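Local coordinates for protein geranyltranstransferase (Methylococcus capsulatus, PDB 3TS7) that probably makes farnesyl diphosphate with the help of magnesium, as an all-helical prenyl transferase of the FPP/GGPP synthase family, at residues B[27-32]-B[124-129]. Numbering follows the deposited sequence.
Sequences RLPAAD and QALAFH
Leu126 extends from its helix with CG opposite the backbone N (chi1 -164°), which sends both methyls to the chain at Arg27–Pro29, while Leu28 sets CG beside its own N (chi1 -78°) and the second torsion (chi2 167° for CD1) turns CD2 back to the helix although its CB points away from it. The two side chains cross at about a right angle and meet methyl to methyl, Leu28 CD2 lying 3.8 Å from Leu126 CD2. That same Leu126 methyl serves two further partners: the carbonyl O of Arg27 stands 3.9 Å from Leu126 CD2, and the ring of Pro29 adds a looser approach, its CD 4.2 Å from Leu126 CD2. The second methyl also faces the carbonyl, with Leu126 CD1 at 4.0 Å from Arg27 O, so the oxygen sits over the fork of the leucine, at van der Waals range of both methyls. Leu126 supplies all the contact from 124-129, on helix 113-133 of the all-α isoprenoid synthase fold, and packs against the start of the segment 27-32 that links helix 5-27 to helix 36-46. Leu28 is buried, its side chain also resting on Leu123, Phe81 and Val46, which places the methyl pair at a junction of three helices. The guanidinium of Arg27 leads away from Leu126 to a salt bridge with Asp134. On the far side of helix 113-133 Phe128 stacks on Phe128 of the second subunit; His129, whose CB is turned toward the loop, also reaches that subunit, with ND1 hydrogen-bonded to its Glu149.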
loop_
_atom_site.group_PDB
_atom_site.type_symbol
_atom_site.label_atom_id
_atom_site.label_comp_id
_atom_site.label_asym_id
_atom_site.label_seq_id
_atom_site.Cartn_x
_atom_site.Cartn_y
_atom_site.Cartn_z
ATOM N N ARG B 27 11.556 2.690 12.263
ATOM C CA ARG B 27 10.167 2.625 11.784
ATOM C C ARG B 27 9.702 1.201 11.454
ATOM O O ARG B 27 8.548 0.991 11.087
ATOM C CB ARG B 27 9.959 3.563 10.581
ATOM C CG ARG B 27 9.879 5.039 10.954
ATOM C CD ARG B 27 10.307 5.973 9.826
ATOM N NE ARG B 27 10.316 7.367 10.275
ATOM C CZ ARG B 27 11.354 7.959 10.872
ATOM N NH1 ARG B 27 12.483 7.294 11.077
ATOM N NH2 ARG B 27 11.264 9.216 11.267
ATOM N N LEU B 28 10.597 0.225 11.562
ATOM C CA LEU B 28 10.196 -1.150 11.306
ATOM C C LEU B 28 9.830 -1.842 12.625
ATOM O O LEU B 28 10.578 -1.728 13.598
ATOM C CB LEU B 28 11.297 -1.930 10.587
ATOM C CG LEU B 28 11.435 -1.670 9.074
ATOM C CD1 LEU B 28 12.743 -2.262 8.572
ATOM C CD2 LEU B 28 10.250 -2.214 8.300
ATOM N N PRO B 29 8.684 -2.555 12.654
ATOM C CA PRO B 29 8.272 -3.253 13.887
ATOM C C PRO B 29 9.313 -4.305 14.286
ATOM O O PRO B 29 9.863 -4.982 13.413
ATOM C CB PRO B 29 6.948 -3.919 13.498
ATOM C CG PRO B 29 6.485 -3.196 12.243
ATOM C CD PRO B 29 7.750 -2.802 11.538
ATOM N N ALA B 30 9.564 -4.421 15.590
ATOM C CA ALA B 30 10.644 -5.248 16.149
ATOM C C ALA B 30 10.629 -6.723 15.742
ATOM O O ALA B 30 9.566 -7.335 15.593
ATOM C CB ALA B 30 10.651 -5.140 17.657
ATOM N N ALA B 31 11.832 -7.274 15.605
ATOM C CA ALA B 31 12.075 -8.658 15.189
ATOM C C ALA B 31 11.583 -9.686 16.219
ATOM O O ALA B 31 11.276 -10.831 15.865
ATOM C CB ALA B 31 13.566 -8.862 14.921
ATOM N N ASP B 32 11.519 -9.263 17.483
ATOM C CA ASP B 32 11.086 -10.128 18.586
ATOM C C ASP B 32 9.624 -9.921 19.033
ATOM O O ASP B 32 9.172 -10.533 20.001
ATOM C CB ASP B 32 12.054 -10.020 19.780
ATOM C CG ASP B 32 12.088 -8.629 20.417
ATOM O OD1 ASP B 32 12.945 -8.443 21.301
ATOM O OD2 ASP B 32 11.293 -7.723 20.070
ATOM N N GLN B 124 3.946 -1.701 2.205
ATOM C CA GLN B 124 3.200 -0.654 1.503
ATOM C C GLN B 124 2.319 0.128 2.469
ATOM O O GLN B 124 2.353 1.353 2.482
ATOM C CB GLN B 124 2.358 -1.171 0.331
ATOM C CG GLN B 124 1.645 -0.002 -0.318
ATOM C CD GLN B 124 1.010 -0.258 -1.657
ATOM O OE1 GLN B 124 0.650 0.695 -2.349
ATOM N NE2 GLN B 124 0.841 -1.525 -2.029
ATOM N N ALA B 125 1.546 -0.590 3.285
ATOM C CA ALA B 125 0.714 0.046 4.296
ATOM C C ALA B 125 1.518 0.912 5.302
ATOM O O ALA B 125 1.068 1.991 5.689
ATOM C CB ALA B 125 -0.123 -1.011 5.025
ATOM N N LEU B 126 2.679 0.416 5.704
ATOM C CA LEU B 126 3.594 1.085 6.612
ATOM C C LEU B 126 4.153 2.394 6.035
ATOM O O LEU B 126 4.350 3.359 6.768
ATOM C CB LEU B 126 4.763 0.157 6.883
ATOM C CG LEU B 126 5.704 0.397 8.066
ATOM C CD1 LEU B 126 4.967 0.381 9.421
ATOM C CD2 LEU B 126 6.741 -0.703 8.029
ATOM N N ALA B 127 4.424 2.415 4.724
ATOM C CA ALA B 127 4.840 3.644 4.067
ATOM C C ALA B 127 3.825 4.741 4.299
ATOM O O ALA B 127 4.191 5.868 4.660
ATOM C CB ALA B 127 5.059 3.430 2.576
ATOM N N PHE B 128 2.548 4.407 4.119
ATOM C CA PHE B 128 1.497 5.378 4.268
ATOM C C PHE B 128 1.245 5.730 5.749
ATOM O O PHE B 128 0.824 6.852 6.053
ATOM C CB PHE B 128 0.225 4.849 3.618
ATOM C CG PHE B 128 0.263 4.878 2.123
ATOM C CD1 PHE B 128 0.400 3.699 1.393
ATOM C CD2 PHE B 128 0.184 6.094 1.442
ATOM C CE1 PHE B 128 0.426 3.728 -0.000
ATOM C CE2 PHE B 128 0.223 6.134 0.055
ATOM C CZ PHE B 128 0.344 4.948 -0.664
ATOM N N HIS B 129 1.458 4.753 6.638
ATOM C CA HIS B 129 1.391 4.986 8.106
ATOM C C HIS B 129 2.460 5.993 8.538
ATOM O O HIS B 129 2.156 6.927 9.309
ATOM C CB HIS B 129 1.496 3.664 8.885
ATOM C CG HIS B 129 1.849 3.814 10.339
ATOM N ND1 HIS B 129 1.000 4.393 11.262
ATOM C CD2 HIS B 129 2.951 3.426 11.033
ATOM C CE1 HIS B 129 1.567 4.360 12.457
ATOM N NE2 HIS B 129 2.756 3.791 12.343
#